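Local coordinates for homoserine dehydrogenase (Staphylococcus aureus M1064, PDB 4PG7), which catalyses the NAD(P)-dependent interconversion of homoserine and aspartate semialdehyde by hydride transfer in the aspartate pathway of amino acid biosynthesis, at residues N179-F184 / G207-D212; P213-D216 / V220-A223. One frame throughout, in Å; residues are numbered along the deposited sequence.

Contact 1 (N179-F184 / G207-D212); sequences NGTSNF and GFAEAD
Immediately after Gly207, whose positive phi belongs to the Schellman motif ending helix 196-205, Phe208 lies against Phe184 in an offset stack, the ring centroids 4.3 Å apart and the planes inclined at 24°. Its CD2 sits over the centre of the Phe184 ring, whereas Phe184 CD1 lies toward the rim of the Phe208 ring, and the closest carbons are Phe208 CE2 and Phe184 CE1 at 3.5 Å. Phe184 comes up from the first turn of helix 180-192, its CG anti to the backbone N (chi1 -179°), which carries the ring out to meet the loop. The carbonyl of Phe208 takes a hydrogen bond from Thr181, OG1 to O 2.9 Å, with the hydroxyl standing above the carbonyl plane rather than on a lone pair. Asp216 OD2 also lies near OG1, but only as a weak hydrogen-bond partner competing for the same hydroxyl proton. Next in sequence, Ala209 sets its CB 3.7 Å from Thr181 CG2, so both branches of the threonine are engaged, one polar and one apolar. The helix carrying Thr181 is capped by Asn179, whose OD1 accepts from Ser182 N at 3.0 Å. Behind the contact, Ala203 of helix 196-205 touches both Phe184 and Ala209, and further round helix 180-192 Ser182 and Asn183 rest on strand 264-275 through Leu268 and Lys267.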
loop_
_atom_site.group_PDB
_atom_site.type_symbol
_atom_site.label_atom_id
_atom_site.label_comp_id
_atom_site.label_asym_id
_atom_site.label_seq_id
_atom_site.Cartn_x
_atom_site.Cartn_y
_atom_site.Cartn_z
ATOM N N ASN A 179 -6.648 -1.322 14.126
ATOM C CA ASN A 179 -7.416 -2.322 14.826
ATOM C C ASN A 179 -8.750 -2.437 14.102
ATOM O O ASN A 179 -9.528 -1.493 14.075
ATOM C CB ASN A 179 -7.577 -1.904 16.298
ATOM C CG ASN A 179 -8.400 -2.898 17.090
ATOM O OD1 ASN A 179 -9.549 -2.640 17.437
ATOM N ND2 ASN A 179 -7.819 -4.061 17.335
ATOM N N GLY A 180 -9.001 -3.594 13.508
ATOM C CA GLY A 180 -10.219 -3.839 12.720
ATOM C C GLY A 180 -11.501 -3.696 13.523
ATOM O O GLY A 180 -12.483 -3.126 13.054
ATOM N N THR A 181 -11.491 -4.213 14.745
ATOM C CA THR A 181 -12.710 -4.229 15.575
ATOM C C THR A 181 -13.177 -2.830 15.960
ATOM O O THR A 181 -14.375 -2.526 15.866
ATOM C CB THR A 181 -12.480 -5.066 16.848
ATOM O OG1 THR A 181 -12.235 -6.427 16.463
ATOM C CG2 THR A 181 -13.688 -4.996 17.761
ATOM N N SER A 182 -12.242 -1.980 16.380
ATOM C CA SER A 182 -12.606 -0.609 16.722
ATOM C C SER A 182 -13.072 0.185 15.528
ATOM O O SER A 182 -13.990 0.969 15.627
ATOM C CB SER A 182 -11.444 0.150 17.328
ATOM O OG SER A 182 -11.200 -0.266 18.647
ATOM N N ASN A 183 -12.409 -0.001 14.392
ATOM C CA ASN A 183 -12.834 0.678 13.197
ATOM C C ASN A 183 -14.207 0.210 12.765
ATOM O O ASN A 183 -15.039 1.026 12.349
ATOM C CB ASN A 183 -11.844 0.483 12.063
ATOM C CG ASN A 183 -11.975 1.561 11.024
ATOM O OD1 ASN A 183 -11.995 2.757 11.368
ATOM N ND2 ASN A 183 -12.063 1.178 9.756
ATOM N N PHE A 184 -14.456 -1.087 12.865
ATOM C CA PHE A 184 -15.791 -1.637 12.557
ATOM C C PHE A 184 -16.862 -0.962 13.404
ATOM O O PHE A 184 -17.911 -0.549 12.904
ATOM C CB PHE A 184 -15.828 -3.149 12.770
ATOM C CG PHE A 184 -17.170 -3.771 12.442
ATOM C CD1 PHE A 184 -17.439 -4.259 11.174
ATOM C CD2 PHE A 184 -18.174 -3.831 13.393
ATOM C CE1 PHE A 184 -18.704 -4.809 10.855
ATOM C CE2 PHE A 184 -19.424 -4.369 13.097
ATOM C CZ PHE A 184 -19.690 -4.847 11.817
ATOM N N GLY A 207 -19.067 -11.539 14.923
ATOM C CA GLY A 207 -17.767 -12.193 14.933
ATOM C C GLY A 207 -16.528 -11.289 15.034
ATOM O O GLY A 207 -15.432 -11.783 15.227
ATOM N N PHE A 208 -16.690 -9.975 14.950
ATOM C CA PHE A 208 -15.528 -9.044 14.992
ATOM C C PHE A 208 -14.928 -8.825 16.371
ATOM O O PHE A 208 -13.709 -8.949 16.568
ATOM C CB PHE A 208 -15.907 -7.729 14.336
ATOM C CG PHE A 208 -16.248 -7.901 12.905
ATOM C CD1 PHE A 208 -15.246 -8.181 11.994
ATOM C CD2 PHE A 208 -17.557 -7.905 12.479
ATOM C CE1 PHE A 208 -15.535 -8.396 10.663
ATOM C CE2 PHE A 208 -17.860 -8.142 11.151
ATOM C CZ PHE A 208 -16.847 -8.380 10.238
ATOM N N ALA A 209 -15.774 -8.564 17.349
ATOM C CA ALA A 209 -15.303 -8.359 18.698
ATOM C C ALA A 209 -15.431 -9.658 19.445
ATOM O O ALA A 209 -16.367 -10.412 19.199
ATOM C CB ALA A 209 -16.121 -7.276 19.383
ATOM N N GLU A 210 -14.525 -9.876 20.397
ATOM C CA GLU A 210 -14.590 -11.000 21.313
ATOM C C GLU A 210 -15.342 -10.590 22.582
ATOM O O GLU A 210 -15.681 -9.414 22.773
ATOM C CB GLU A 210 -13.154 -11.480 21.607
ATOM C CG GLU A 210 -12.443 -12.003 20.359
ATOM C CD GLU A 210 -10.922 -11.958 20.439
ATOM O OE1 GLU A 210 -10.365 -11.988 21.557
ATOM O OE2 GLU A 210 -10.276 -11.895 19.370
ATOM N N ALA A 211 -15.618 -11.569 23.443
ATOM C CA ALA A 211 -16.482 -11.387 24.621
ATOM C C ALA A 211 -15.947 -10.352 25.583
ATOM O O ALA A 211 -16.702 -9.562 26.169
ATOM C CB ALA A 211 -16.654 -12.717 25.336
ATOM N N ASP A 212 -14.637 -10.387 25.787
ATOM C CA ASP A 212 -13.929 -9.282 26.419
ATOM C C ASP A 212 -13.215 -8.576 25.266
ATOM O O ASP A 212 -12.203 -9.064 24.766
ATOM C CB ASP A 212 -12.937 -9.787 27.472
ATOM C CG ASP A 212 -12.183 -8.659 28.164
ATOM O OD1 ASP A 212 -12.342 -7.476 27.787
ATOM O OD2 ASP A 212 -11.425 -8.953 29.107
#

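Contact 2 (P213-D216 / V220-A223); sequences PTDD and VDAA
The carboxylate of Asp215 reaches over the start of the next helix and splits its contacts between two residues: OD1 lies 3.5 Å from Val220 CG1, and OD2 is the same 3.5 Å from Asp221 CB. The carboxylate of Asp221 is turned 45° against it, with Asp215 OD2 and Asp221 OD1 4.3 Å apart. Arg224 forms a salt bridge to Asp215 and reaches Asp221 only as a long, weak pair; the salt bridge of Asp221 is to Lys225. CG of Asp215 is anti to the backbone N (chi1 -161°) and thus beside its own carbonyl carbon, which places side chain and carbonyl together against the incoming backbone. This is a tight junction between two consecutive helices, 214-217 and 220-234, in an acid-rich stretch that, as in other homoserine dehydrogenases, probably contributes to the substrate site. The amides of a first helical turn lack acceptors within their own helix; for Asp221 the preceding helix supplies one. Asp221 N donates to Asp215 O at 3.0 Å in an almost straight bond, with an angle of 176° at the hydrogen. One residue further on, a water takes the place of a direct bond: it accepts from Ala222 N at 3.1 Å and donates to both Asp215 O and Asp216 O, the latter at 2.7 Å. Beyond the junction, Ala222 and Ala223 pack on Val283 of strand 278-289.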
loop_
_atom_site.group_PDB
_atom_site.type_symbol
_atom_site.label_atom_id
_atom_site.label_comp_id
_atom_site.label_asym_id
_atom_site.label_seq_id
_atom_site.Cartn_x
_atom_site.Cartn_y
_atom_site.Cartn_z
ATOM N N PRO A 213 -13.763 -7.440 24.818
ATOM C CA PRO A 213 -13.190 -6.765 23.679
ATOM C C PRO A 213 -12.141 -5.701 24.086
ATOM O O PRO A 213 -11.698 -4.967 23.226
ATOM C CB PRO A 213 -14.410 -6.096 23.077
ATOM C CG PRO A 213 -15.180 -5.654 24.288
ATOM C CD PRO A 213 -14.863 -6.641 25.387
ATOM N N THR A 214 -11.760 -5.630 25.373
ATOM C CA THR A 214 -10.858 -4.594 25.936
ATOM C C THR A 214 -9.631 -4.291 25.103
ATOM O O THR A 214 -9.293 -3.133 24.871
ATOM C CB THR A 214 -10.355 -5.008 27.355
ATOM O OG1 THR A 214 -11.468 -5.139 28.218
ATOM C CG2 THR A 214 -9.398 -3.987 27.948
ATOM N N ASP A 215 -8.942 -5.333 24.670
ATOM C CA ASP A 215 -7.716 -5.165 23.906
ATOM C C ASP A 215 -7.947 -4.343 22.626
ATOM O O ASP A 215 -7.068 -3.584 22.194
ATOM C CB ASP A 215 -7.152 -6.535 23.551
ATOM C CG ASP A 215 -5.707 -6.482 23.168
ATOM O OD1 ASP A 215 -4.887 -6.106 24.026
ATOM O OD2 ASP A 215 -5.382 -6.842 22.014
ATOM N N ASP A 216 -9.123 -4.503 22.033
ATOM C CA ASP A 216 -9.531 -3.763 20.829
ATOM C C ASP A 216 -10.011 -2.360 21.181
ATOM O O ASP A 216 -9.456 -1.348 20.734
ATOM C CB ASP A 216 -10.689 -4.493 20.111
ATOM C CG ASP A 216 -10.283 -5.840 19.559
ATOM O OD1 ASP A 216 -9.104 -6.026 19.169
ATOM O OD2 ASP A 216 -11.187 -6.697 19.448
ATOM N N VAL A 220 -5.352 -0.989 23.026
ATOM C CA VAL A 220 -4.092 -1.651 23.415
ATOM C C VAL A 220 -3.449 -2.326 22.200
ATOM O O VAL A 220 -2.250 -2.145 21.939
ATOM C CB VAL A 220 -4.292 -2.680 24.566
ATOM C CG1 VAL A 220 -2.966 -3.324 24.948
ATOM C CG2 VAL A 220 -4.925 -2.007 25.768
ATOM N N ASP A 221 -4.241 -3.086 21.460
ATOM C CA ASP A 221 -3.770 -3.733 20.220
ATOM C C ASP A 221 -3.167 -2.724 19.267
ATOM O O ASP A 221 -2.081 -2.945 18.714
ATOM C CB ASP A 221 -4.916 -4.467 19.509
ATOM C CG ASP A 221 -4.484 -5.070 18.189
ATOM O OD1 ASP A 221 -3.506 -5.844 18.223
ATOM O OD2 ASP A 221 -5.113 -4.782 17.121
ATOM N N ALA A 222 -3.875 -1.610 19.069
ATOM C CA ALA A 222 -3.397 -0.552 18.206
ATOM C C ALA A 222 -2.086 0.054 18.730
ATOM O O ALA A 222 -1.186 0.348 17.944
ATOM C CB ALA A 222 -4.456 0.520 18.058
ATOM N N ALA A 223 -1.967 0.223 20.045
ATOM C CA ALA A 223 -0.733 0.762 20.631
ATOM C C ALA A 223 0.462 -0.171 20.417
ATOM O O ALA A 223 1.566 0.283 20.096
ATOM C CB ALA A 223 -0.915 1.061 22.110
HETATM O O HOH W 1 -6.871 -1.527 19.886
#

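Overall arrangement
After strand 171-177 the chain enters helix 180-192, turns back through helix 196-205, and contact 1 closes this helical excursion by bringing the loop 207-212 back to the first turn. The chain then runs straight on into contact 2, which closes a much shorter loop, with three residues between its segments and only two between helices 214-217 and 220-234. The two contacts follow in series, neither enclosing nor crossing the other, with centres about 9 Å apart. Asn179 joins them: its ND2 probably donates to Asp216 OD1 and, at 2.8 Å, to Asp221 OD2. The cap of helix 180-192 is thereby tied to both helices of contact 2, the second of which packs on strand 278-289.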